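Local structure of aminotransferase (Streptomyces pactum, 4ZM4) at residues 129-134 / 155-160; 173-178 / 185-190; 411-416 / 437-442. The protein belongs to the class-III aminotransferases, pyridoxal-5'-phosphate-dependent proteins of fold type I, and pairs with a second copy of itself in the assembly. The protein carries 1 engineered substitution. All coordinates share one frame; numbering follows the deposited sequence.

Contact 1 (129-134 / 155-160); sequences SALRLA and ETVLRA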
ATOM      1  N   SER B 129      -0.796   0.499 -11.195  1.00 15.14           N
ATOM      2  CA  SER B 129      -0.103   1.554 -11.974  1.00 15.37           C
ATOM      3  C   SER B 129       0.616   1.007 -13.170  1.00 15.89           C
ATOM      4  O   SER B 129       0.604   1.655 -14.225  1.00 18.70           O
ATOM      5  CB  SER B 129       0.816   2.365 -11.087  1.00 15.70           C
ATOM      6  OG  SER B 129       0.070   3.302 -10.294  1.00 13.78           O
ATOM      7  N   ALA B 130       1.128  -0.220 -13.071  1.00 15.95           N
ATOM      8  CA  ALA B 130       1.735  -0.882 -14.193  1.00 17.18           C
ATOM      9  C   ALA B 130       0.738  -1.139 -15.336  1.00 19.48           C
ATOM     10  O   ALA B 130       1.071  -0.967 -16.546  1.00 20.48           O
ATOM     11  CB  ALA B 130       2.348  -2.197 -13.762  1.00 17.93           C
ATOM     12  N   LEU B 131      -0.475  -1.596 -14.976  1.00 19.39           N
ATOM     13  CA  LEU B 131      -1.524  -1.802 -15.988  1.00 18.45           C
ATOM     14  C   LEU B 131      -1.931  -0.484 -16.639  1.00 18.08           C
ATOM     15  O   LEU B 131      -2.153  -0.419 -17.849  1.00 17.00           O
ATOM     16  CB  LEU B 131      -2.728  -2.559 -15.420  1.00 18.33           C
ATOM     17  CG  LEU B 131      -2.372  -4.005 -15.056  1.00 19.28           C
ATOM     18  CD1 LEU B 131      -3.584  -4.721 -14.437  1.00 20.91           C
ATOM     19  CD2 LEU B 131      -1.835  -4.804 -16.237  1.00 18.04           C
ATOM     20  N   ARG B 132      -2.041   0.570 -15.830  1.00 18.37           N
ATOM     21  CA  ARG B 132      -2.371   1.873 -16.359  1.00 17.40           C
ATOM     22  C   ARG B 132      -1.281   2.303 -17.326  1.00 17.81           C
ATOM     23  O   ARG B 132      -1.571   2.871 -18.381  1.00 19.41           O
ATOM     24  CB  ARG B 132      -2.551   2.892 -15.249  1.00 17.83           C
ATOM     25  CG  ARG B 132      -3.909   2.857 -14.571  1.00 17.89           C
ATOM     26  CD  ARG B 132      -4.013   3.980 -13.568  1.00 18.20           C
ATOM     27  NE  ARG B 132      -5.226   3.875 -12.771  1.00 19.51           N
ATOM     28  CZ  ARG B 132      -5.427   4.490 -11.599  1.00 19.34           C
ATOM     29  NH1 ARG B 132      -4.514   5.291 -11.072  1.00 18.34           N
ATOM     30  NH2 ARG B 132      -6.575   4.296 -10.947  1.00 20.57           N
ATOM     31  N   LEU B 133      -0.022   2.054 -16.978  1.00 18.24           N
ATOM     32  CA  LEU B 133       1.103   2.432 -17.855  1.00 17.19           C
ATOM     33  C   LEU B 133       0.986   1.736 -19.196  1.00 17.54           C
ATOM     34  O   LEU B 133       1.147   2.374 -20.228  1.00 16.11           O
ATOM     35  CB  LEU B 133       2.440   2.086 -17.197  1.00 17.58           C
ATOM     36  CG  LEU B 133       3.719   2.389 -17.987  1.00 17.95           C
ATOM     37  CD1 LEU B 133       3.792   3.885 -18.332  1.00 18.37           C
ATOM     38  CD2 LEU B 133       4.951   1.958 -17.202  1.00 17.56           C
ATOM     39  N   ALA B 134       0.626   0.447 -19.177  1.00 17.60           N
ATOM     40  CA  ALA B 134       0.441  -0.303 -20.413  1.00 18.63           C
ATOM     41  C   ALA B 134      -0.752   0.215 -21.271  1.00 19.94           C
ATOM     42  O   ALA B 134      -0.670   0.279 -22.516  1.00 20.08           O
ATOM     43  CB  ALA B 134       0.274  -1.790 -20.121  1.00 17.35           C
ATOM     44  N   GLU B 155      -9.284  -2.596  -8.765  1.00 17.23           N
ATOM     45  CA  GLU B 155     -10.596  -2.691  -9.376  1.00 18.39           C
ATOM     46  C   GLU B 155     -10.636  -3.430 -10.742  1.00 17.46           C
ATOM     47  O   GLU B 155     -11.566  -4.186 -10.965  1.00 16.85           O
ATOM     48  CB  GLU B 155     -11.184  -1.272  -9.508  1.00 19.27           C
ATOM     49  CG  GLU B 155     -12.701  -1.255  -9.692  1.00 19.67           C
ATOM     50  CD  GLU B 155     -13.475  -1.401  -8.389  1.00 20.39           C
ATOM     51  OE1 GLU B 155     -14.710  -1.356  -8.417  1.00 22.21           O
ATOM     52  OE2 GLU B 155     -12.833  -1.523  -7.332  1.00 20.09           O
ATOM     53  N   THR B 156      -9.619  -3.258 -11.603  1.00 16.08           N
ATOM     54  CA  THR B 156      -9.617  -3.886 -12.948  1.00 16.36           C
ATOM     55  C   THR B 156      -9.055  -5.309 -13.003  1.00 16.85           C
ATOM     56  O   THR B 156      -9.209  -5.992 -14.025  1.00 18.43           O
ATOM     57  CB  THR B 156      -8.940  -2.995 -14.058  1.00 18.00           C
ATOM     58  OG1 THR B 156      -7.516  -3.086 -14.006  1.00 16.88           O
ATOM     59  CG2 THR B 156      -9.337  -1.492 -13.899  1.00 17.68           C
ATOM     60  N   VAL B 157      -8.489  -5.821 -11.906  1.00 17.20           N
ATOM     61  CA  VAL B 157      -7.957  -7.203 -11.901  1.00 17.30           C
ATOM     62  C   VAL B 157      -8.527  -8.178 -10.866  1.00 17.53           C
ATOM     63  O   VAL B 157      -8.300  -9.372 -10.977  1.00 14.90           O
ATOM     64  CB  VAL B 157      -6.433  -7.250 -11.745  1.00 18.88           C
ATOM     65  CG1 VAL B 157      -5.794  -6.470 -12.870  1.00 20.63           C
ATOM     66  CG2 VAL B 157      -5.990  -6.695 -10.386  1.00 19.10           C
ATOM     67  N   LEU B 158      -9.270  -7.693  -9.866  1.00 19.04           N
ATOM     68  CA  LEU B 158      -9.760  -8.594  -8.802  1.00 20.08           C
ATOM     69  C   LEU B 158     -10.848  -9.567  -9.271  1.00 21.33           C
ATOM     70  O   LEU B 158     -12.020  -9.201  -9.365  1.00 22.15           O
ATOM     71  CB  LEU B 158     -10.247  -7.803  -7.605  1.00 19.90           C
ATOM     72  CG  LEU B 158     -10.757  -8.618  -6.435  1.00 20.51           C
ATOM     73  CD1 LEU B 158      -9.762  -9.704  -6.015  1.00 21.21           C
ATOM     74  CD2 LEU B 158     -11.080  -7.693  -5.264  1.00 19.98           C
ATOM     75  N   ARG B 159     -10.416 -10.782  -9.601  1.00 22.05           N
ATOM     76  CA  ARG B 159     -11.290 -11.896  -9.980  1.00 22.77           C
ATOM     77  C   ARG B 159     -11.498 -12.847  -8.786  1.00 23.46           C
ATOM     78  O   ARG B 159     -10.751 -12.813  -7.808  1.00 24.07           O
ATOM     79  CB  ARG B 159     -10.685 -12.721 -11.146  1.00 23.88           C
ATOM     80  CG  ARG B 159     -10.753 -12.100 -12.543  1.00 24.98           C
ATOM     81  CD  ARG B 159      -9.450 -11.482 -13.089  1.00 26.26           C
ATOM     82  NE  ARG B 159      -8.302 -12.375 -13.019  1.00 26.96           N
ATOM     83  CZ  ARG B 159      -7.170 -12.244 -12.337  1.00 27.03           C
ATOM     84  NH1 ARG B 159      -6.892 -11.222 -11.557  1.00 30.00           N
ATOM     85  NH2 ARG B 159      -6.289 -13.191 -12.417  1.00 25.06           N
ATOM     86  N   ALA B 160     -12.538 -13.671  -8.854  1.00 24.11           N
ATOM     87  CA  ALA B 160     -12.865 -14.597  -7.779  1.00 25.42           C
ATOM     88  C   ALA B 160     -11.658 -15.446  -7.391  1.00 25.13           C
ATOM     89  O   ALA B 160     -11.142 -16.132  -8.260  1.00 28.70           O
ATOM     90  CB  ALA B 160     -14.040 -15.480  -8.199  1.00 24.46           C
TER
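L131 reaches from helix 123-138 over V157, and the overlap narrows to one methyl pair: CD1 of L131 lies 3.2 Å from CG1 of V157. The pair is closer than methyl carbons usually come, so the exact value is doubtful and only the contact itself should be relied on. The leucine torsions explain the reach. With CG anti to the carbonyl carbon (chi1 -67°) and CD1 continuing the chain away from the backbone (chi2 178°), CD1 becomes the leading atom. V157 meets it with CG1, while CG2 of V157 is 5.1 Å from CD1 of L131. T156 adds a looser touch, its OG1 being 4.3 Å from CD1 of L131; this hydroxyl is hydrogen-bonded to R135 on the same helix.

In the large domain of a fold type I enzyme, helices pack against a central mixed sheet, and here helix 123-138 meets the loop that follows strand 142-146. L131 also touches V143 of that strand, so one leucine contacts sheet and loop together. R132 and E155, beside the touching residues, reach the dimer interface: R132 forms a salt bridge with E155 of the second subunit, and E155 forms the reciprocal bridge with R132 of that subunit. All three touching residues are buried, and the side chain of V157 lies about 8 Å from the bound P3B.

Contact 2 (173-178 / 185-190); sequences TDVVPG and EALAHT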
ATOM      1  N   THR B 173     -12.501 -19.157 -18.947  1.00 28.24           N
ATOM      2  CA  THR B 173     -12.727 -17.898 -19.655  1.00 25.99           C
ATOM      3  C   THR B 173     -13.762 -16.997 -18.997  1.00 25.80           C
ATOM      4  O   THR B 173     -13.885 -15.838 -19.370  1.00 27.82           O
ATOM      5  CB  THR B 173     -13.153 -18.079 -21.128  1.00 25.52           C
ATOM      6  OG1 THR B 173     -14.226 -19.001 -21.212  1.00 26.24           O
ATOM      7  CG2 THR B 173     -11.978 -18.521 -21.994  1.00 25.27           C
ATOM      8  N   ASP B 174     -14.487 -17.490 -18.002  1.00 26.31           N
ATOM      9  CA  ASP B 174     -15.430 -16.650 -17.274  1.00 26.82           C
ATOM     10  C   ASP B 174     -14.666 -15.689 -16.387  1.00 27.36           C
ATOM     11  O   ASP B 174     -13.771 -16.104 -15.639  1.00 33.26           O
ATOM     12  CB  ASP B 174     -16.388 -17.496 -16.421  1.00 27.63           C
ATOM     13  CG  ASP B 174     -17.260 -18.416 -17.259  1.00 28.15           C
ATOM     14  OD1 ASP B 174     -17.619 -18.047 -18.408  1.00 24.22           O
ATOM     15  OD2 ASP B 174     -17.589 -19.508 -16.755  1.00 30.33           O
ATOM     16  N   VAL B 175     -15.027 -14.406 -16.457  1.00 26.34           N
ATOM     17  CA  VAL B 175     -14.416 -13.363 -15.641  1.00 25.55           C
ATOM     18  C   VAL B 175     -15.419 -13.003 -14.558  1.00 25.72           C
ATOM     19  O   VAL B 175     -16.410 -12.340 -14.839  1.00 25.49           O
ATOM     20  CB  VAL B 175     -14.081 -12.135 -16.502  1.00 26.58           C
ATOM     21  CG1 VAL B 175     -13.478 -11.008 -15.674  1.00 26.14           C
ATOM     22  CG2 VAL B 175     -13.119 -12.535 -17.611  1.00 26.66           C
ATOM     23  N   VAL B 176     -15.164 -13.454 -13.328  1.00 25.25           N
ATOM     24  CA  VAL B 176     -16.080 -13.286 -12.199  1.00 22.74           C
ATOM     25  C   VAL B 176     -15.455 -12.303 -11.172  1.00 21.67           C
ATOM     26  O   VAL B 176     -14.386 -12.567 -10.635  1.00 21.43           O
ATOM     27  CB  VAL B 176     -16.326 -14.630 -11.507  1.00 24.98           C
ATOM     28  CG1 VAL B 176     -17.299 -14.466 -10.329  1.00 26.49           C
ATOM     29  CG2 VAL B 176     -16.868 -15.666 -12.490  1.00 25.16           C
ATOM     30  N   PRO B 177     -16.108 -11.161 -10.912  1.00 19.05           N
ATOM     31  CA  PRO B 177     -15.623 -10.252  -9.872  1.00 18.07           C
ATOM     32  C   PRO B 177     -15.315 -10.923  -8.522  1.00 18.03           C
ATOM     33  O   PRO B 177     -16.036 -11.810  -8.084  1.00 15.20           O
ATOM     34  CB  PRO B 177     -16.790  -9.266  -9.692  1.00 18.79           C
ATOM     35  CG  PRO B 177     -17.519  -9.308 -11.034  1.00 18.47           C
ATOM     36  CD  PRO B 177     -17.424 -10.741 -11.450  1.00 17.94           C
ATOM     37  N   GLY B 178     -14.226 -10.480  -7.879  1.00 19.11           N
ATOM     38  CA  GLY B 178     -13.705 -11.126  -6.670  1.00 18.89           C
ATOM     39  C   GLY B 178     -14.109 -10.497  -5.347  1.00 18.61           C
ATOM     40  O   GLY B 178     -13.729 -10.989  -4.302  1.00 20.01           O
ATOM     41  N   GLU B 185     -18.718  -2.321 -14.103  1.00 17.19           N
ATOM     42  CA  GLU B 185     -17.875  -2.325 -15.280  1.00 17.42           C
ATOM     43  C   GLU B 185     -16.422  -2.710 -14.929  1.00 18.69           C
ATOM     44  O   GLU B 185     -15.546  -2.689 -15.791  1.00 17.80           O
ATOM     45  CB  GLU B 185     -17.892  -0.954 -15.955  1.00 17.73           C
ATOM     46  CG  GLU B 185     -19.274  -0.419 -16.343  1.00 18.68           C
ATOM     47  CD  GLU B 185     -19.976   0.344 -15.221  1.00 20.75           C
ATOM     48  OE1 GLU B 185     -19.484   0.370 -14.076  1.00 20.47           O
ATOM     49  OE2 GLU B 185     -21.045   0.917 -15.462  1.00 22.62           O
ATOM     50  N   ALA B 186     -16.157  -3.065 -13.667  1.00 17.85           N
ATOM     51  CA  ALA B 186     -14.783  -3.146 -13.189  1.00 16.68           C
ATOM     52  C   ALA B 186     -13.955  -4.008 -14.115  1.00 17.61           C
ATOM     53  O   ALA B 186     -12.809  -3.664 -14.415  1.00 15.17           O
ATOM     54  CB  ALA B 186     -14.737  -3.701 -11.788  1.00 16.34           C
ATOM     55  N   LEU B 187     -14.534  -5.125 -14.571  1.00 17.71           N
ATOM     56  CA  LEU B 187     -13.783  -6.128 -15.306  1.00 18.75           C
ATOM     57  C   LEU B 187     -14.122  -6.171 -16.770  1.00 19.92           C
ATOM     58  O   LEU B 187     -13.841  -7.158 -17.444  1.00 22.84           O
ATOM     59  CB  LEU B 187     -13.997  -7.497 -14.650  1.00 19.24           C
ATOM     60  CG  LEU B 187     -13.492  -7.657 -13.208  1.00 18.83           C
ATOM     61  CD1 LEU B 187     -13.796  -9.057 -12.718  1.00 18.94           C
ATOM     62  CD2 LEU B 187     -12.014  -7.400 -13.036  1.00 19.27           C
ATOM     63  N   ALA B 188     -14.801  -5.125 -17.255  1.00 21.75           N
ATOM     64  CA  ALA B 188     -15.275  -5.062 -18.639  1.00 21.09           C
ATOM     65  C   ALA B 188     -14.139  -5.199 -19.643  1.00 20.81           C
ATOM     66  O   ALA B 188     -14.355  -5.696 -20.735  1.00 20.94           O
ATOM     67  CB  ALA B 188     -15.981  -3.749 -18.875  1.00 23.22           C
ATOM     68  N   HIS B 189     -12.939  -4.747 -19.256  1.00 19.73           N
ATOM     69  CA  HIS B 189     -11.775  -4.699 -20.133  1.00 17.86           C
ATOM     70  C   HIS B 189     -10.720  -5.690 -19.656  1.00 17.31           C
ATOM     71  O   HIS B 189      -9.537  -5.518 -19.876  1.00 19.50           O
ATOM     72  CB  HIS B 189     -11.242  -3.256 -20.207  1.00 17.89           C
ATOM     73  CG  HIS B 189     -12.241  -2.281 -20.756  1.00 18.64           C
ATOM     74  ND1 HIS B 189     -12.422  -2.080 -22.106  1.00 19.71           N
ATOM     75  CD2 HIS B 189     -13.131  -1.478 -20.141  1.00 19.37           C
ATOM     76  CE1 HIS B 189     -13.404  -1.225 -22.300  1.00 19.75           C
ATOM     77  NE2 HIS B 189     -13.832  -0.819 -21.121  1.00 20.09           N
ATOM     78  N   THR B 190     -11.162  -6.710 -18.950  1.00 17.14           N
ATOM     79  CA  THR B 190     -10.293  -7.725 -18.449  1.00 16.22           C
ATOM     80  C   THR B 190     -10.845  -9.093 -18.851  1.00 18.35           C
ATOM     81  O   THR B 190     -12.007  -9.373 -18.672  1.00 18.92           O
ATOM     82  CB  THR B 190     -10.190  -7.677 -16.932  1.00 14.77           C
ATOM     83  OG1 THR B 190      -9.811  -6.365 -16.504  1.00 12.62           O
ATOM     84  CG2 THR B 190      -9.149  -8.698 -16.424  1.00 14.31           C
TER
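One face of the P177 ring, puckered at CG, receives the CD1 methyl of L187. The evidence is the evenness of the approach: L187 CD1 is 3.6 Å from CA of P177 and 4.1 Å from CG of P177, and the remaining ring atoms fall within much the same range, as expected of a carbon placed above a ring and not at its rim. The same methyl also meets V175, whose CG1 lies 3.6 Å from CD1 of L187, so it fits between the proline ring and the valine branch. CG1 of V175 also reaches back along the leucine, coming to 3.7 Å from CB of L187. The valine torsion brings this about: CG1 is anti to the backbone N (chi1 178°) and is directed at L187, whereas CG2 turns to the carbonyl of T190, with 3.5 Å between CG2 of V175 and O of T190. V176, next in the chain, points away from the partner segment.

The partner segment is folded more compactly. Two overlapping type I beta turns, E185 to A188 and L187 to T190, share L187 and A188 and are closed by A188 N to E185 O (2.9 Å) and T190 N to L187 O (3.1 Å). They carry the chain into strand 190-193, an outermost strand of the seven-stranded mixed sheet of the large domain in this fold type I protein. The contact therefore packs the loop before this edge strand against itself, near the surface. Beyond it, E185 and H189 exchange side-chain hydrogen bonds with H189 and E185 of the second subunit.

Contact 3 (411-416 / 437-442); sequences VYFHPN and GALQRS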
ATOM      1  N   VAL B 411       3.980 -27.150  13.803  1.00 24.46           N
ATOM      2  CA  VAL B 411       4.342 -26.775  12.424  1.00 23.48           C
ATOM      3  C   VAL B 411       3.135 -26.063  11.800  1.00 22.81           C
ATOM      4  O   VAL B 411       2.050 -26.638  11.740  1.00 21.87           O
ATOM      5  CB  VAL B 411       4.720 -28.014  11.595  1.00 23.55           C
ATOM      6  CG1 VAL B 411       4.952 -27.663  10.116  1.00 25.07           C
ATOM      7  CG2 VAL B 411       5.959 -28.678  12.178  1.00 22.98           C
ATOM      8  N   TYR B 412       3.331 -24.827  11.334  1.00 20.35           N
ATOM      9  CA  TYR B 412       2.278 -24.094  10.666  1.00 18.62           C
ATOM     10  C   TYR B 412       2.498 -24.020   9.163  1.00 19.49           C
ATOM     11  O   TYR B 412       3.514 -23.500   8.709  1.00 19.08           O
ATOM     12  CB  TYR B 412       2.138 -22.673  11.217  1.00 17.57           C
ATOM     13  CG  TYR B 412       1.072 -21.878  10.512  1.00 17.35           C
ATOM     14  CD1 TYR B 412      -0.264 -22.092  10.772  1.00 17.24           C
ATOM     15  CD2 TYR B 412       1.396 -20.934   9.535  1.00 18.15           C
ATOM     16  CE1 TYR B 412      -1.268 -21.391  10.112  1.00 16.62           C
ATOM     17  CE2 TYR B 412       0.398 -20.226   8.858  1.00 17.11           C
ATOM     18  CZ  TYR B 412      -0.932 -20.461   9.157  1.00 17.24           C
ATOM     19  OH  TYR B 412      -1.924 -19.757   8.510  1.00 16.52           O
ATOM     20  N   PHE B 413       1.492 -24.470   8.406  1.00 19.20           N
ATOM     21  CA  PHE B 413       1.321 -24.084   7.023  1.00 19.40           C
ATOM     22  C   PHE B 413      -0.146 -23.657   6.803  1.00 18.98           C
ATOM     23  O   PHE B 413      -0.971 -23.945   7.635  1.00 17.93           O
ATOM     24  CB  PHE B 413       1.766 -25.206   6.070  1.00 19.93           C
ATOM     25  CG  PHE B 413       1.137 -26.533   6.340  1.00 20.89           C
ATOM     26  CD1 PHE B 413      -0.071 -26.853   5.768  1.00 21.52           C
ATOM     27  CD2 PHE B 413       1.737 -27.451   7.163  1.00 21.43           C
ATOM     28  CE1 PHE B 413      -0.669 -28.067   6.020  1.00 22.47           C
ATOM     29  CE2 PHE B 413       1.153 -28.676   7.407  1.00 22.08           C
ATOM     30  CZ  PHE B 413      -0.054 -28.993   6.832  1.00 21.76           C
ATOM     31  N   HIS B 414      -0.451 -22.994   5.680  1.00 19.47           N
ATOM     32  CA  HIS B 414      -1.817 -22.537   5.374  1.00 19.98           C
ATOM     33  C   HIS B 414      -2.738 -23.759   5.124  1.00 19.51           C
ATOM     34  O   HIS B 414      -2.337 -24.698   4.454  1.00 18.46           O
ATOM     35  CB  HIS B 414      -1.818 -21.630   4.151  1.00 21.10           C
ATOM     36  CG  HIS B 414      -3.077 -20.843   3.968  1.00 23.96           C
ATOM     37  ND1 HIS B 414      -4.273 -21.409   3.582  1.00 23.61           N
ATOM     38  CD2 HIS B 414      -3.311 -19.514   4.066  1.00 26.37           C
ATOM     39  CE1 HIS B 414      -5.199 -20.481   3.495  1.00 23.40           C
ATOM     40  NE2 HIS B 414      -4.636 -19.316   3.756  1.00 25.51           N
ATOM     41  N   PRO B 415      -3.966 -23.735   5.659  1.00 19.42           N
ATOM     42  CA  PRO B 415      -4.875 -24.879   5.532  1.00 20.15           C
ATOM     43  C   PRO B 415      -5.355 -25.223   4.134  1.00 20.19           C
ATOM     44  O   PRO B 415      -5.794 -26.361   3.924  1.00 21.31           O
ATOM     45  CB  PRO B 415      -6.091 -24.496   6.382  1.00 20.08           C
ATOM     46  CG  PRO B 415      -5.869 -23.103   6.838  1.00 20.28           C
ATOM     47  CD  PRO B 415      -4.429 -22.763   6.662  1.00 19.66           C
ATOM     48  N   ASN B 416      -5.317 -24.262   3.220  1.00 17.97           N
ATOM     49  CA  ASN B 416      -5.684 -24.489   1.854  1.00 18.41           C
ATOM     50  C   ASN B 416      -4.496 -25.132   1.143  1.00 19.54           C
ATOM     51  O   ASN B 416      -3.401 -24.585   1.105  1.00 22.10           O
ATOM     52  CB  ASN B 416      -6.081 -23.174   1.186  1.00 18.83           C
ATOM     53  CG  ASN B 416      -6.609 -23.362  -0.218  1.00 20.31           C
ATOM     54  OD1 ASN B 416      -6.344 -24.369  -0.885  1.00 19.77           O
ATOM     55  ND2 ASN B 416      -7.369 -22.407  -0.673  1.00 22.25           N
ATOM     56  N   GLY B 437       9.090 -35.307  11.408  1.00 25.61           N
ATOM     57  CA  GLY B 437       8.505 -35.914  12.570  1.00 26.30           C
ATOM     58  C   GLY B 437       7.115 -35.394  12.828  1.00 28.53           C
ATOM     59  O   GLY B 437       6.178 -36.181  13.040  1.00 28.86           O
ATOM     60  N   ALA B 438       6.954 -34.062  12.783  1.00 29.96           N
ATOM     61  CA  ALA B 438       5.655 -33.440  13.045  1.00 27.03           C
ATOM     62  C   ALA B 438       4.614 -33.865  12.000  1.00 27.28           C
ATOM     63  O   ALA B 438       3.466 -34.080  12.345  1.00 27.25           O
ATOM     64  CB  ALA B 438       5.794 -31.931  13.126  1.00 28.23           C
ATOM     65  N   LEU B 439       5.009 -33.976  10.733  1.00 28.48           N
ATOM     66  CA  LEU B 439       4.079 -34.359   9.667  1.00 29.93           C
ATOM     67  C   LEU B 439       3.704 -35.824   9.757  1.00 31.69           C
ATOM     68  O   LEU B 439       2.556 -36.190   9.480  1.00 30.91           O
ATOM     69  CB  LEU B 439       4.642 -34.020   8.268  1.00 30.33           C
ATOM     70  CG  LEU B 439       4.668 -32.513   7.944  1.00 31.90           C
ATOM     71  CD1 LEU B 439       5.502 -32.226   6.694  1.00 32.55           C
ATOM     72  CD2 LEU B 439       3.259 -31.962   7.762  1.00 32.19           C
ATOM     73  N   GLN B 440       4.684 -36.657  10.088  1.00 34.37           N
ATOM     74  CA  GLN B 440       4.475 -38.099  10.346  1.00 39.34           C
ATOM     75  C   GLN B 440       3.409 -38.300  11.454  1.00 40.41           C
ATOM     76  O   GLN B 440       2.408 -38.983  11.258  1.00 30.59           O
ATOM     77  CB  GLN B 440       5.815 -38.744  10.731  1.00 39.36           C
ATOM     78  CG  GLN B 440       5.809 -39.771  11.850  1.00 44.83           C
ATOM     79  CD  GLN B 440       5.408 -41.135  11.371  1.00 50.69           C
ATOM     80  OE1 GLN B 440       5.752 -41.530  10.261  1.00 59.23           O
ATOM     81  NE2 GLN B 440       4.687 -41.878  12.207  1.00 52.55           N
ATOM     82  N   ARG B 441       3.623 -37.647  12.592  1.00 40.26           N
ATOM     83  CA  ARG B 441       2.696 -37.734  13.715  1.00 41.68           C
ATOM     84  C   ARG B 441       1.293 -37.239  13.336  1.00 42.83           C
ATOM     85  O   ARG B 441       0.296 -37.862  13.692  1.00 45.22           O
ATOM     86  CB  ARG B 441       3.260 -36.971  14.927  1.00 42.35           C
ATOM     87  CG  ARG B 441       3.920 -37.883  15.961  1.00 42.55           C
ATOM     88  CD  ARG B 441       5.173 -37.335  16.637  1.00 40.42           C
ATOM     89  NE  ARG B 441       5.154 -35.884  16.784  1.00 38.65           N
ATOM     90  CZ  ARG B 441       6.213 -35.086  16.612  1.00 38.85           C
ATOM     91  NH1 ARG B 441       7.409 -35.581  16.288  1.00 39.08           N
ATOM     92  NH2 ARG B 441       6.075 -33.768  16.758  1.00 39.10           N
ATOM     93  N   SER B 442       1.218 -36.165  12.554  1.00 41.40           N
ATOM     94  CA  SER B 442      -0.064 -35.619  12.141  1.00 38.31           C
ATOM     95  C   SER B 442      -0.804 -36.557  11.182  1.00 36.07           C
ATOM     96  O   SER B 442      -2.032 -36.673  11.238  1.00 35.75           O
ATOM     97  CB  SER B 442       0.127 -34.236  11.502  1.00 40.65           C
ATOM     98  OG  SER B 442       0.865 -33.389  12.372  1.00 40.37           O
TER
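The carbonyl O of A438 is gripped twice by S442, one helical turn on: the backbone N of S442 lies 3.1 Å from it and OG of S442 2.7 Å. The two donors come from opposite faces of the carbonyl plane, and the hydroxyl makes a C=O...donor angle of 150°. The serine hydroxyl is thus turned back onto its own helix. The same alanine meets the strand through its methyl, with A438 CB 3.4 Å from CG2 of V411. Further along, CD2 of L439 comes obliquely to the phenyl ring of F413, 3.9 Å from its CE2. F413 reaches this spot because its CG sits between the backbone N and the carbonyl carbon (chi1 53°), which swings the ring toward the helix. Its ring also meets that of W421, the planes inclined at about 35°, while L439 touches V349 of helix 334-355. All four residues that meet across the contact are buried and apolar there. Strand 411-412, the partner of strand 59-62 in a mixed sheet, and the loop after it are thereby backed by helix 429-444, an alpha/beta packing consistent with the small domain of fold type I enzymes.

In the fold
Contacts 1 and 2 are neighbours, with centres 11 Å apart, and polar bonds join them: T156 O lies 2.6 Å from T190 OG1, and A160 N lies 2.8 Å from V176 O, both probable hydrogen bonds. Each also touches the second subunit, so the region between strands 142-146 and 190-193 links the large-domain sheet to the dimer interface. Contact 3 is remote, its centre 35 Å from that of contact 1 and on the opposite side of the chain's centre. Bound P3B lies nearest to contact 1: V157 is about 8 Å from it, F413 of contact 3 about 12 Å and T190 of contact 2 about 14 Å, measured from the side chains.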